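Local coordinates for nicotinate phosphoribosyltransferase (Porphyromonas gingivalis, PDB 2IM5), which probably catalyses the ATP-assisted coupling of nicotinate to phosphoribosyl diphosphate, yielding nicotinate mononucleotide for NAD synthesis, at residues F15-A20 with P212-Q217; A22-R27 with M233-N238; G220-Y225 with W352-T357; L244-T249 with F269-H274. All coordinates share one frame; numbering follows the deposited sequence.

Contact 1: F15-A20 with P212-Q217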
loop_
_atom_site.group_PDB
_atom_site.type_symbol
_atom_site.label_atom_id
_atom_site.label_comp_id
_atom_site.label_asym_id
_atom_site.label_seq_id
_atom_site.Cartn_x
_atom_site.Cartn_y
_atom_site.Cartn_z
ATOM N N PHE A 15 9.431 -2.010 0.994
ATOM C CA PHE A 15 10.698 -2.733 0.879
ATOM C C PHE A 15 10.742 -3.639 -0.349
ATOM O O PHE A 15 11.756 -3.694 -1.045
ATOM C CB PHE A 15 10.973 -3.581 2.126
ATOM C CG PHE A 15 11.254 -2.780 3.361
ATOM C CD1 PHE A 15 12.090 -1.675 3.319
ATOM C CD2 PHE A 15 10.703 -3.148 4.581
ATOM C CE1 PHE A 15 12.376 -0.947 4.472
ATOM C CE2 PHE A 15 10.987 -2.423 5.742
ATOM C CZ PHE A 15 11.827 -1.319 5.681
ATOM N N THR A 16 9.655 -4.354 -0.625
ATOM C CA THR A 16 9.643 -5.247 -1.778
ATOM C C THR A 16 9.724 -4.470 -3.090
ATOM O O THR A 16 10.396 -4.894 -4.035
ATOM C CB THR A 16 8.388 -6.165 -1.788
ATOM O OG1 THR A 16 7.198 -5.364 -1.818
ATOM C CG2 THR A 16 8.371 -7.043 -0.546
ATOM N N THR A 17 9.043 -3.333 -3.155
ATOM C CA THR A 17 9.093 -2.516 -4.362
ATOM C C THR A 17 10.420 -1.770 -4.369
ATOM O O THR A 17 11.002 -1.529 -5.421
ATOM C CB THR A 17 7.940 -1.507 -4.398
ATOM O OG1 THR A 17 6.718 -2.203 -4.147
ATOM C CG2 THR A 17 7.858 -0.826 -5.768
ATOM N N GLY A 18 10.893 -1.410 -3.180
ATOM C CA GLY A 18 12.161 -0.708 -3.075
ATOM C C GLY A 18 13.298 -1.553 -3.621
ATOM O O GLY A 18 14.183 -1.034 -4.305
ATOM N N TYR A 19 13.292 -2.849 -3.324
ATOM C CA TYR A 19 14.345 -3.730 -3.830
ATOM C C TYR A 19 14.155 -3.945 -5.323
ATOM O O TYR A 19 15.126 -3.999 -6.078
ATOM C CB TYR A 19 14.353 -5.083 -3.110
ATOM C CG TYR A 19 15.282 -6.077 -3.774
ATOM C CD1 TYR A 19 16.626 -5.774 -3.969
ATOM C CD2 TYR A 19 14.799 -7.283 -4.284
ATOM C CE1 TYR A 19 17.465 -6.638 -4.669
ATOM C CE2 TYR A 19 15.632 -8.157 -4.984
ATOM C CZ TYR A 19 16.959 -7.826 -5.176
ATOM O OH TYR A 19 17.776 -8.673 -5.882
ATOM N N ALA A 20 12.905 -4.063 -5.757
ATOM C CA ALA A 20 12.640 -4.239 -7.181
ATOM C C ALA A 20 13.236 -3.054 -7.953
ATOM O O ALA A 20 13.843 -3.246 -9.007
ATOM C CB ALA A 20 11.143 -4.350 -7.442
ATOM N N PRO A 212 2.602 -2.646 -5.088
ATOM C CA PRO A 212 1.678 -1.509 -5.136
ATOM C C PRO A 212 1.381 -1.016 -6.549
ATOM O O PRO A 212 1.970 -1.496 -7.527
ATOM C CB PRO A 212 2.417 -0.464 -4.330
ATOM C CG PRO A 212 3.836 -0.669 -4.856
ATOM C CD PRO A 212 3.988 -2.187 -4.891
ATOM N N HIS A 213 0.475 -0.040 -6.635
ATOM C CA HIS A 213 0.098 0.563 -7.903
ATOM C C HIS A 213 1.282 1.294 -8.524
ATOM O O HIS A 213 1.423 1.297 -9.745
ATOM C CB HIS A 213 -1.040 1.573 -7.714
ATOM C CG HIS A 213 -2.365 0.956 -7.397
ATOM N ND1 HIS A 213 -3.075 0.202 -8.306
ATOM C CD2 HIS A 213 -3.110 0.980 -6.267
ATOM C CE1 HIS A 213 -4.200 -0.213 -7.751
ATOM N NE2 HIS A 213 -4.245 0.245 -6.514
ATOM N N GLU A 214 2.127 1.911 -7.693
ATOM C CA GLU A 214 3.271 2.670 -8.211
ATOM C C GLU A 214 4.176 1.828 -9.109
ATOM O O GLU A 214 4.751 2.342 -10.069
ATOM C CB GLU A 214 4.101 3.288 -7.070
ATOM C CG GLU A 214 4.757 2.293 -6.133
ATOM C CD GLU A 214 5.709 2.951 -5.133
ATOM O OE1 GLU A 214 6.836 3.332 -5.525
ATOM O OE2 GLU A 214 5.328 3.089 -3.953
ATOM N N TRP A 215 4.290 0.538 -8.799
ATOM C CA TRP A 215 5.123 -0.366 -9.588
ATOM C C TRP A 215 4.583 -0.444 -11.006
ATOM O O TRP A 215 5.335 -0.311 -11.964
ATOM C CB TRP A 215 5.146 -1.760 -8.949
ATOM C CG TRP A 215 5.918 -2.795 -9.720
ATOM C CD1 TRP A 215 5.410 -3.917 -10.318
ATOM C CD2 TRP A 215 7.341 -2.825 -9.955
ATOM N NE1 TRP A 215 6.422 -4.641 -10.903
ATOM C CE2 TRP A 215 7.614 -3.996 -10.696
ATOM C CE3 TRP A 215 8.402 -1.978 -9.610
ATOM C CZ2 TRP A 215 8.909 -4.343 -11.099
ATOM C CZ3 TRP A 215 9.695 -2.321 -10.014
ATOM C CH2 TRP A 215 9.935 -3.496 -10.752
ATOM N N ILE A 216 3.273 -0.633 -11.139
ATOM C CA ILE A 216 2.647 -0.709 -12.458
ATOM C C ILE A 216 2.694 0.658 -13.140
ATOM O O ILE A 216 2.982 0.768 -14.323
ATOM C CB ILE A 216 1.164 -1.127 -12.367
ATOM C CG1 ILE A 216 1.005 -2.381 -11.512
ATOM C CG2 ILE A 216 0.611 -1.363 -13.755
ATOM C CD1 ILE A 216 1.710 -3.569 -12.038
ATOM N N GLN A 217 2.384 1.701 -12.378
ATOM C CA GLN A 217 2.376 3.066 -12.896
ATOM C C GLN A 217 3.746 3.483 -13.439
ATOM O O GLN A 217 3.839 4.179 -14.443
ATOM C CB GLN A 217 1.957 4.016 -11.787
ATOM C CG GLN A 217 0.503 3.907 -11.403
ATOM C CD GLN A 217 0.151 4.860 -10.275
ATOM O OE1 GLN A 217 0.475 4.607 -9.115
ATOM N NE2 GLN A 217 -0.486 5.974 -10.615
#
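Trp215 turns the six-membered part of its indole toward Thr17 and Ala20 on the neighbouring helix. With CG anti to the backbone N (chi1 177°), the side chain leaves CB in the direction of helix 12-24, and the benzo atoms do the touching. CE3 is first, 4.0 Å from Thr17 CG2. Further out, CZ3 and CH2 of Trp215 share one methyl, Ala20 CB, at 3.6 Å each. Both methyls approach the ring obliquely. On its five-membered side, Trp215 NE1 donates to Ala232 O, which helps hold the rotation of the indole. Thr17 CG2 stands opposite its own backbone N, a rotation that turns the methyl to the indole, while OG1 bonds to Tyr13 O one turn earlier. Glu214 comes within 4.3 Å of that methyl (OE1 to Thr17 CG2), but its carboxylate is held by Lys14, Tyr21 and Thr117. The short axes run 10.8 Å apart at only 25°, a nearly parallel pairing of helices. The arrangement is typical of buried helix-helix packing, here joining the N-terminal helix 12-24 to helix 213-223 of the part assigned to a TIM-barrel-clan family.

Contact 2: A22-R27 with M233-N238; sequences AKLFPR and MEDWIN
Lys23 reaches Asn238 with a fully extended side chain, and its ammonium group meets two oxygens of that one residue. The firmer bond runs from Lys23 NZ to Asn238 OD1, 2.8 Å long. Its donor stands 38° above the amide plane with a C=O...N angle of 138°, so it does not lie on a lone pair. A second bond, from Lys23 NZ to the backbone Asn238 O, is weak at 3.2 Å. Asn238 N is satisfied within its own helix by Glu234 O. Between the polar ends sits Leu24, whose CD1 packs 3.6 Å from Asp235 CB while its CD2 lies 3.6 Å from Asn238 OD1. Asp235 makes its polar approach to an aromatic edge: OD2 is 3.5 Å from Phe25 CZ, in the plane of the ring, with ring and carboxylate planes 57° apart. Leu24 CB sits over one face of that ring, toward its rim, and Phe218 meets it edge-to-face from helix 213-223. Lys23 also touches a crystal neighbour, so its pose may owe something to the lattice. The Lys23 and Asn238 ends are exposed while Phe25 is buried. Asp235 beside the phenyl edge is probably a mildly favourable charge-dipole contact, and neither lysine bond across this junction of helices 12-24 and 228-240 is an ion pair.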
loop_
_atom_site.group_PDB
_atom_site.type_symbol
_atom_site.label_atom_id
_atom_site.label_comp_id
_atom_site.label_asym_id
_atom_site.label_seq_id
_atom_site.Cartn_x
_atom_site.Cartn_y
_atom_site.Cartn_z
ATOM N N ALA A 22 15.689 -1.033 -6.866
ATOM C CA ALA A 22 17.130 -1.091 -6.655
ATOM C C ALA A 22 17.816 -2.091 -7.584
ATOM O O ALA A 22 18.953 -1.877 -8.015
ATOM C CB ALA A 22 17.426 -1.438 -5.205
ATOM N N LYS A 23 17.127 -3.182 -7.896
ATOM C CA LYS A 23 17.706 -4.190 -8.768
ATOM C C LYS A 23 17.588 -3.851 -10.241
ATOM O O LYS A 23 18.582 -3.840 -10.965
ATOM C CB LYS A 23 17.047 -5.553 -8.553
ATOM C CG LYS A 23 17.604 -6.616 -9.507
ATOM C CD LYS A 23 16.860 -7.932 -9.456
ATOM C CE LYS A 23 17.563 -8.963 -10.348
ATOM N NZ LYS A 23 16.810 -10.241 -10.447
ATOM N N LEU A 24 16.364 -3.569 -10.680
ATOM C CA LEU A 24 16.114 -3.291 -12.085
ATOM C C LEU A 24 16.161 -1.844 -12.560
ATOM O O LEU A 24 16.453 -1.604 -13.732
ATOM C CB LEU A 24 14.773 -3.906 -12.492
ATOM C CG LEU A 24 14.618 -5.423 -12.292
ATOM C CD1 LEU A 24 13.169 -5.821 -12.649
ATOM C CD2 LEU A 24 15.620 -6.186 -13.190
ATOM N N PHE A 25 15.891 -0.886 -11.676
ATOM C CA PHE A 25 15.892 0.527 -12.065
ATOM C C PHE A 25 16.645 1.415 -11.072
ATOM O O PHE A 25 16.118 2.432 -10.611
ATOM C CB PHE A 25 14.446 1.013 -12.180
ATOM C CG PHE A 25 13.594 0.150 -13.059
ATOM C CD1 PHE A 25 13.778 0.145 -14.441
ATOM C CD2 PHE A 25 12.647 -0.701 -12.504
ATOM C CE1 PHE A 25 13.027 -0.713 -15.263
ATOM C CE2 PHE A 25 11.890 -1.558 -13.313
ATOM C CZ PHE A 25 12.083 -1.565 -14.695
ATOM N N PRO A 26 17.897 1.060 -10.750
ATOM C CA PRO A 26 18.702 1.830 -9.802
ATOM C C PRO A 26 19.032 3.272 -10.206
ATOM O O PRO A 26 19.504 4.052 -9.381
ATOM C CB PRO A 26 19.950 0.962 -9.632
ATOM C CG PRO A 26 20.142 0.396 -11.009
ATOM C CD PRO A 26 18.703 -0.009 -11.375
ATOM N N ARG A 27 18.785 3.626 -11.463
ATOM C CA ARG A 27 19.068 4.980 -11.932
ATOM C C ARG A 27 17.800 5.819 -12.061
ATOM O O ARG A 27 17.865 7.013 -12.340
ATOM C CB ARG A 27 19.767 4.944 -13.293
ATOM C CG ARG A 27 21.134 4.286 -13.295
ATOM C CD ARG A 27 21.782 4.429 -14.665
ATOM N NE ARG A 27 23.225 4.209 -14.599
ATOM C CZ ARG A 27 23.798 3.013 -14.588
ATOM N NH1 ARG A 27 23.047 1.922 -14.646
ATOM N NH2 ARG A 27 25.120 2.908 -14.501
ATOM N N MET A 233 4.545 -7.297 -14.498
ATOM C CA MET A 233 4.492 -8.658 -13.965
ATOM C C MET A 233 5.785 -9.432 -14.287
ATOM O O MET A 233 6.316 -10.135 -13.429
ATOM C CB MET A 233 3.273 -9.421 -14.519
ATOM C CG MET A 233 1.918 -8.989 -13.932
ATOM S SD MET A 233 0.513 -10.014 -14.488
ATOM C CE MET A 233 0.050 -10.691 -13.073
ATOM N N GLU A 234 6.285 -9.305 -15.518
ATOM C CA GLU A 234 7.516 -9.995 -15.903
ATOM C C GLU A 234 8.688 -9.521 -15.047
ATOM O O GLU A 234 9.519 -10.328 -14.630
ATOM C CB GLU A 234 7.837 -9.763 -17.385
ATOM C CG GLU A 234 6.963 -10.557 -18.341
ATOM C CD GLU A 234 7.357 -12.030 -18.400
ATOM O OE1 GLU A 234 8.340 -12.356 -19.099
ATOM O OE2 GLU A 234 6.695 -12.858 -17.743
ATOM N N ASP A 235 8.753 -8.216 -14.786
ATOM C CA ASP A 235 9.831 -7.681 -13.965
ATOM C C ASP A 235 9.692 -8.138 -12.517
ATOM O O ASP A 235 10.689 -8.415 -11.851
ATOM C CB ASP A 235 9.863 -6.145 -14.046
ATOM C CG ASP A 235 10.377 -5.646 -15.395
ATOM O OD1 ASP A 235 10.901 -6.473 -16.172
ATOM O OD2 ASP A 235 10.272 -4.434 -15.684
ATOM N N TRP A 236 8.457 -8.228 -12.028
ATOM C CA TRP A 236 8.236 -8.670 -10.656
ATOM C C TRP A 236 8.709 -10.120 -10.502
ATOM O O TRP A 236 9.290 -10.502 -9.476
ATOM C CB TRP A 236 6.752 -8.553 -10.298
ATOM C CG TRP A 236 6.464 -8.728 -8.835
ATOM C CD1 TRP A 236 5.940 -9.828 -8.231
ATOM C CD2 TRP A 236 6.663 -7.757 -7.796
ATOM N NE1 TRP A 236 5.796 -9.610 -6.879
ATOM C CE2 TRP A 236 6.230 -8.345 -6.585
ATOM C CE3 TRP A 236 7.165 -6.448 -7.771
ATOM C CZ2 TRP A 236 6.281 -7.671 -5.363
ATOM C CZ3 TRP A 236 7.214 -5.774 -6.552
ATOM C CH2 TRP A 236 6.774 -6.386 -5.365
ATOM N N ILE A 237 8.457 -10.924 -11.526
ATOM C CA ILE A 237 8.871 -12.321 -11.517
ATOM C C ILE A 237 10.395 -12.402 -11.571
ATOM O O ILE A 237 11.012 -13.249 -10.912
ATOM C CB ILE A 237 8.275 -13.074 -12.720
ATOM C CG1 ILE A 237 6.755 -13.165 -12.560
ATOM C CG2 ILE A 237 8.903 -14.465 -12.838
ATOM C CD1 ILE A 237 6.036 -13.573 -13.826
ATOM N N ASN A 238 11.008 -11.521 -12.356
ATOM C CA ASN A 238 12.467 -11.507 -12.443
ATOM C C ASN A 238 13.051 -11.228 -11.068
ATOM O O ASN A 238 14.055 -11.816 -10.673
ATOM C CB ASN A 238 12.937 -10.429 -13.422
ATOM C CG ASN A 238 14.457 -10.244 -13.416
ATOM O OD1 ASN A 238 15.031 -9.652 -12.493
ATOM N ND2 ASN A 238 15.114 -10.764 -14.448
#

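Contact 3: G220-Y225 with W352-T357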
loop_
_atom_site.group_PDB
_atom_site.type_symbol
_atom_site.label_atom_id
_atom_site.label_comp_id
_atom_site.label_asym_id
_atom_site.label_seq_id
_atom_site.Cartn_x
_atom_site.Cartn_y
_atom_site.Cartn_z
ATOM N N GLY A 220 4.025 1.987 -16.703
ATOM C CA GLY A 220 3.166 2.629 -17.676
ATOM C C GLY A 220 3.791 3.912 -18.200
ATOM O O GLY A 220 3.698 4.229 -19.381
ATOM N N ALA A 221 4.441 4.655 -17.313
ATOM C CA ALA A 221 5.078 5.909 -17.688
ATOM C C ALA A 221 6.311 5.694 -18.554
ATOM O O ALA A 221 6.552 6.449 -19.491
ATOM C CB ALA A 221 5.459 6.690 -16.437
ATOM N N ILE A 222 7.088 4.660 -18.239
ATOM C CA ILE A 222 8.304 4.360 -18.988
ATOM C C ILE A 222 8.079 3.530 -20.256
ATOM O O ILE A 222 8.586 3.877 -21.319
ATOM C CB ILE A 222 9.330 3.606 -18.093
ATOM C CG1 ILE A 222 9.630 4.421 -16.838
ATOM C CG2 ILE A 222 10.606 3.341 -18.867
ATOM C CD1 ILE A 222 10.127 5.840 -17.111
ATOM N N TYR A 223 7.325 2.438 -20.140
ATOM C CA TYR A 223 7.079 1.545 -21.273
ATOM C C TYR A 223 5.788 1.765 -22.057
ATOM O O TYR A 223 5.585 1.145 -23.092
ATOM C CB TYR A 223 7.119 0.098 -20.795
ATOM C CG TYR A 223 8.440 -0.291 -20.201
ATOM C CD1 TYR A 223 9.571 -0.428 -21.002
ATOM C CD2 TYR A 223 8.575 -0.492 -18.832
ATOM C CE1 TYR A 223 10.807 -0.754 -20.451
ATOM C CE2 TYR A 223 9.805 -0.819 -18.269
ATOM C CZ TYR A 223 10.915 -0.945 -19.084
ATOM O OH TYR A 223 12.136 -1.253 -18.535
ATOM N N GLY A 224 4.916 2.639 -21.576
ATOM C CA GLY A 224 3.669 2.868 -22.278
ATOM C C GLY A 224 2.550 2.056 -21.659
ATOM O O GLY A 224 2.801 1.070 -20.950
ATOM N N TYR A 225 1.313 2.453 -21.949
ATOM C CA TYR A 225 0.136 1.790 -21.395
ATOM C C TYR A 225 -0.188 0.392 -21.920
ATOM O O TYR A 225 -0.627 -0.467 -21.161
ATOM C CB TYR A 225 -1.074 2.709 -21.563
ATOM C CG TYR A 225 -0.844 4.044 -20.902
ATOM C CD1 TYR A 225 -0.770 4.147 -19.512
ATOM C CD2 TYR A 225 -0.628 5.192 -21.663
ATOM C CE1 TYR A 225 -0.486 5.352 -18.896
ATOM C CE2 TYR A 225 -0.338 6.411 -21.058
ATOM C CZ TYR A 225 -0.270 6.483 -19.675
ATOM O OH TYR A 225 0.013 7.676 -19.057
ATOM N N TRP A 352 3.938 10.806 -8.779
ATOM C CA TRP A 352 3.361 11.718 -9.757
ATOM C C TRP A 352 4.064 11.715 -11.111
ATOM O O TRP A 352 3.435 11.929 -12.144
ATOM C CB TRP A 352 3.358 13.136 -9.184
ATOM C CG TRP A 352 2.499 14.076 -9.961
ATOM C CD1 TRP A 352 2.905 14.983 -10.895
ATOM C CD2 TRP A 352 1.073 14.163 -9.904
ATOM N NE1 TRP A 352 1.811 15.632 -11.430
ATOM C CE2 TRP A 352 0.676 15.145 -10.837
ATOM C CE3 TRP A 352 0.089 13.500 -9.152
ATOM C CZ2 TRP A 352 -0.664 15.486 -11.043
ATOM C CZ3 TRP A 352 -1.244 13.836 -9.352
ATOM C CH2 TRP A 352 -1.609 14.823 -10.292
ATOM N N LYS A 353 5.372 11.495 -11.096
ATOM C CA LYS A 353 6.155 11.454 -12.326
ATOM C C LYS A 353 7.471 10.732 -12.070
ATOM O O LYS A 353 7.906 10.601 -10.919
ATOM C CB LYS A 353 6.416 12.869 -12.843
ATOM C CG LYS A 353 7.253 13.728 -11.926
ATOM C CD LYS A 353 7.497 15.103 -12.539
ATOM C CE LYS A 353 8.428 15.928 -11.668
ATOM N NZ LYS A 353 8.659 17.286 -12.224
ATOM N N CYS A 354 8.099 10.268 -13.143
ATOM C CA CYS A 354 9.350 9.542 -13.035
ATOM C C CYS A 354 10.145 9.614 -14.331
ATOM O O CYS A 354 9.668 10.121 -15.348
ATOM C CB CYS A 354 9.060 8.074 -12.720
ATOM S SG CYS A 354 7.995 7.275 -13.945
ATOM N N LYS A 355 11.363 9.098 -14.272
ATOM C CA LYS A 355 12.249 9.044 -15.425
ATOM C C LYS A 355 13.150 7.828 -15.232
ATOM O O LYS A 355 13.378 7.399 -14.101
ATOM C CB LYS A 355 13.075 10.326 -15.534
ATOM C CG LYS A 355 13.841 10.685 -14.289
ATOM C CD LYS A 355 14.801 11.840 -14.543
ATOM C CE LYS A 355 14.092 13.092 -14.997
ATOM N NZ LYS A 355 15.067 14.197 -15.244
ATOM N N MET A 356 13.648 7.268 -16.335
ATOM C CA MET A 356 14.499 6.084 -16.292
ATOM C C MET A 356 15.904 6.369 -15.752
ATOM O O MET A 356 16.497 5.546 -15.056
ATOM C CB MET A 356 14.607 5.472 -17.694
ATOM C CG MET A 356 15.246 4.097 -17.697
ATOM S SD MET A 356 14.212 2.875 -16.845
ATOM C CE MET A 356 13.751 1.865 -18.234
ATOM N N THR A 357 16.438 7.536 -16.083
ATOM C CA THR A 357 17.771 7.930 -15.636
ATOM C C THR A 357 17.755 9.440 -15.473
ATOM O O THR A 357 16.788 10.099 -15.844
ATOM C CB THR A 357 18.871 7.578 -16.679
ATOM O OG1 THR A 357 18.681 8.376 -17.851
ATOM C CG2 THR A 357 18.802 6.114 -17.079
#
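The C-terminal end of helix 213-223 packs against the last residues of strand 347-355, a helix-on-sheet contact near the surface. Ala221 CB lies 3.6 Å from Cys354 SG, which a chi1 of 57° turns to the helix. The same sulfur is 4.1 Å from Ile222 CD1, a methyl that also reaches the backbone where Lys355 joins Met356. The strand belongs to the five-stranded antiparallel sheet, and just before Cys354 it carries a classic beta bulge, with Trp352 and Lys353 both opposite Glu31. Past the strand end, the Met356 chain bends at both chi2 (66°) and chi3 (112°), which brings CE to the helix. There it meets Ile222 CG2 at 3.5 Å and Tyr223 OH at 3.5 Å, coming to the tyrosine ring obliquely; both side chains cross Met356 at about a right angle. Ile222 CG2 in turn sits over the centre of one face of the Tyr223 ring, 4.1 Å above its plane, so this single methyl links methionine and tyrosine. Gly224, with positive phi, takes the chain out of the helix directly afterwards, and Phe25 packs on both Tyr223 and Met356.

Contact 4: L244-T249 with F269-H274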
loop_
_atom_site.group_PDB
_atom_site.type_symbol
_atom_site.label_atom_id
_atom_site.label_comp_id
_atom_site.label_asym_id
_atom_site.label_seq_id
_atom_site.Cartn_x
_atom_site.Cartn_y
_atom_site.Cartn_z
ATOM N N LEU A 244 5.670 -13.645 -3.593
ATOM C CA LEU A 244 4.832 -12.445 -3.601
ATOM C C LEU A 244 3.975 -12.426 -4.873
ATOM O O LEU A 244 3.853 -11.397 -5.540
ATOM C CB LEU A 244 5.722 -11.192 -3.550
ATOM C CG LEU A 244 6.832 -11.224 -2.489
ATOM C CD1 LEU A 244 7.661 -9.944 -2.560
ATOM C CD2 LEU A 244 6.214 -11.391 -1.101
ATOM N N GLY A 245 3.384 -13.578 -5.186
ATOM C CA GLY A 245 2.575 -13.723 -6.386
ATOM C C GLY A 245 1.157 -13.175 -6.442
ATOM O O GLY A 245 0.260 -13.865 -6.908
ATOM N N THR A 246 0.942 -11.952 -5.981
ATOM C CA THR A 246 -0.386 -11.344 -6.040
ATOM C C THR A 246 -0.281 -10.151 -6.970
ATOM O O THR A 246 0.711 -9.429 -6.939
ATOM C CB THR A 246 -0.852 -10.842 -4.665
ATOM O OG1 THR A 246 -0.933 -11.946 -3.760
ATOM C CG2 THR A 246 -2.225 -10.188 -4.768
ATOM N N VAL A 247 -1.283 -9.941 -7.812
ATOM C CA VAL A 247 -1.219 -8.813 -8.723
ATOM C C VAL A 247 -2.442 -7.899 -8.670
ATOM O O VAL A 247 -3.577 -8.361 -8.536
ATOM C CB VAL A 247 -0.994 -9.296 -10.178
ATOM C CG1 VAL A 247 -2.161 -10.155 -10.631
ATOM C CG2 VAL A 247 -0.806 -8.090 -11.108
ATOM N N LEU A 248 -2.182 -6.594 -8.744
ATOM C CA LEU A 248 -3.219 -5.571 -8.756
ATOM C C LEU A 248 -3.687 -5.458 -10.197
ATOM O O LEU A 248 -2.868 -5.420 -11.113
ATOM C CB LEU A 248 -2.652 -4.227 -8.296
ATOM C CG LEU A 248 -2.767 -3.918 -6.806
ATOM C CD1 LEU A 248 -1.974 -2.661 -6.482
ATOM C CD2 LEU A 248 -4.237 -3.735 -6.436
ATOM N N THR A 249 -4.997 -5.374 -10.397
ATOM C CA THR A 249 -5.554 -5.321 -11.742
ATOM C C THR A 249 -6.205 -4.017 -12.190
ATOM O O THR A 249 -6.408 -3.818 -13.382
ATOM C CB THR A 249 -6.617 -6.425 -11.922
ATOM O OG1 THR A 249 -7.770 -6.105 -11.129
ATOM C CG2 THR A 249 -6.072 -7.775 -11.466
ATOM N N PHE A 269 0.772 -16.585 -11.180
ATOM C CA PHE A 269 0.320 -15.816 -10.020
ATOM C C PHE A 269 -0.778 -16.600 -9.315
ATOM O O PHE A 269 -1.646 -17.188 -9.961
ATOM C CB PHE A 269 -0.186 -14.447 -10.461
ATOM C CG PHE A 269 0.915 -13.498 -10.829
ATOM C CD1 PHE A 269 1.487 -12.676 -9.868
ATOM C CD2 PHE A 269 1.426 -13.469 -12.123
ATOM C CE1 PHE A 269 2.564 -11.831 -10.189
ATOM C CE2 PHE A 269 2.496 -12.638 -12.455
ATOM C CZ PHE A 269 3.069 -11.816 -11.488
ATOM N N THR A 270 -0.729 -16.617 -7.989
ATOM C CA THR A 270 -1.717 -17.360 -7.208
ATOM C C THR A 270 -2.938 -16.533 -6.878
ATOM O O THR A 270 -3.981 -17.082 -6.540
ATOM C CB THR A 270 -1.135 -17.849 -5.869
ATOM O OG1 THR A 270 -0.687 -16.719 -5.110
ATOM C CG2 THR A 270 0.028 -18.800 -6.099
ATOM N N SER A 271 -2.820 -15.217 -6.978
ATOM C CA SER A 271 -3.952 -14.378 -6.636
ATOM C C SER A 271 -3.995 -12.995 -7.266
ATOM O O SER A 271 -2.996 -12.483 -7.780
ATOM C CB SER A 271 -4.017 -14.241 -5.114
ATOM O OG SER A 271 -2.759 -13.824 -4.614
ATOM N N LEU A 272 -5.184 -12.403 -7.209
ATOM C CA LEU A 272 -5.427 -11.072 -7.733
ATOM C C LEU A 272 -5.849 -10.223 -6.549
ATOM O O LEU A 272 -6.313 -10.742 -5.535
ATOM C CB LEU A 272 -6.569 -11.091 -8.749
ATOM C CG LEU A 272 -6.486 -12.116 -9.880
ATOM C CD1 LEU A 272 -7.796 -12.102 -10.671
ATOM C CD2 LEU A 272 -5.294 -11.806 -10.783
ATOM N N ARG A 273 -5.681 -8.919 -6.669
ATOM C CA ARG A 273 -6.097 -8.050 -5.597
ATOM C C ARG A 273 -7.176 -7.092 -6.087
ATOM O O ARG A 273 -7.003 -6.420 -7.098
ATOM C CB ARG A 273 -4.913 -7.261 -5.047
ATOM C CG ARG A 273 -5.323 -6.302 -3.966
ATOM C CD ARG A 273 -4.128 -5.691 -3.282
ATOM N NE ARG A 273 -4.542 -4.566 -2.459
ATOM C CZ ARG A 273 -3.702 -3.778 -1.801
ATOM N NH1 ARG A 273 -2.395 -4.001 -1.869
ATOM N NH2 ARG A 273 -4.171 -2.756 -1.095
ATOM N N HIS A 274 -8.293 -7.054 -5.368
ATOM C CA HIS A 274 -9.409 -6.167 -5.688
ATOM C C HIS A 274 -9.234 -4.940 -4.811
ATOM O O HIS A 274 -9.200 -5.058 -3.591
ATOM C CB HIS A 274 -10.741 -6.835 -5.354
ATOM C CG HIS A 274 -11.889 -5.875 -5.274
ATOM N ND1 HIS A 274 -12.477 -5.319 -6.391
ATOM C CD2 HIS A 274 -12.516 -5.326 -4.206
ATOM C CE1 HIS A 274 -13.413 -4.467 -6.015
ATOM N NE2 HIS A 274 -13.457 -4.451 -4.694
#
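Leu248 lies alongside Arg273, both pointing the same way, with its CD2 3.7 Å from Arg273 CD and equally near CG. The arginine chain runs extended past this methyl, and its head goes on to Ser305 through NE and to Thr210 through NH1. On the other face, Val247 CG1 touches Leu272 CD2 at 3.5 Å. Thr246 OG1 donates to Ser271 OG over 2.8 Å, pairing two hydroxyls on the same face as the Leu248 and Arg273 side chains. The backbones are joined by Val247 N to Ser271 O, 3.1 Å, and Arg273 N to Val247 O, 2.9 Å. Gly245, the centre of an inverse gamma turn, offers its O to Thr270 N and Ser271 N in two weak bonds, while Phe269 CD1 brings a ring edge to that oxygen at 3.4 Å. Neighbouring parallel strands with only helices between them in sequence form a beta-alpha-beta crossover, the building unit of the barrel-like parallel sheet expected of this TIM-barrel-clan family.

In the fold
Contacts 1 and 2 share helix 12-24 and lie 9 Å apart between centres; Trp215 joins them by packing on Asp235, Trp236 and Phe25. Contact 3 continues along the helix that contact 1 uses, their centres 13 Å apart, and meets contact 2 where Phe25 touches Tyr223 and Met356. Contact 4 uses strands of the seven-stranded parallel sheet; Trp236 NE1 of helix 228-240 probably bonds to its Leu244 O, and Met233 and Ile237 pack on its Phe269. In sequence, contacts 1 and 2 interlace, whereas both segments of contact 4 fall between those of contact 3. Contacts 3 and 4 do not touch, their nearest atoms lying about 10 Å apart. Consecutive helices 213-223 and 228-240 therefore tie the N-terminal helix to both sheets.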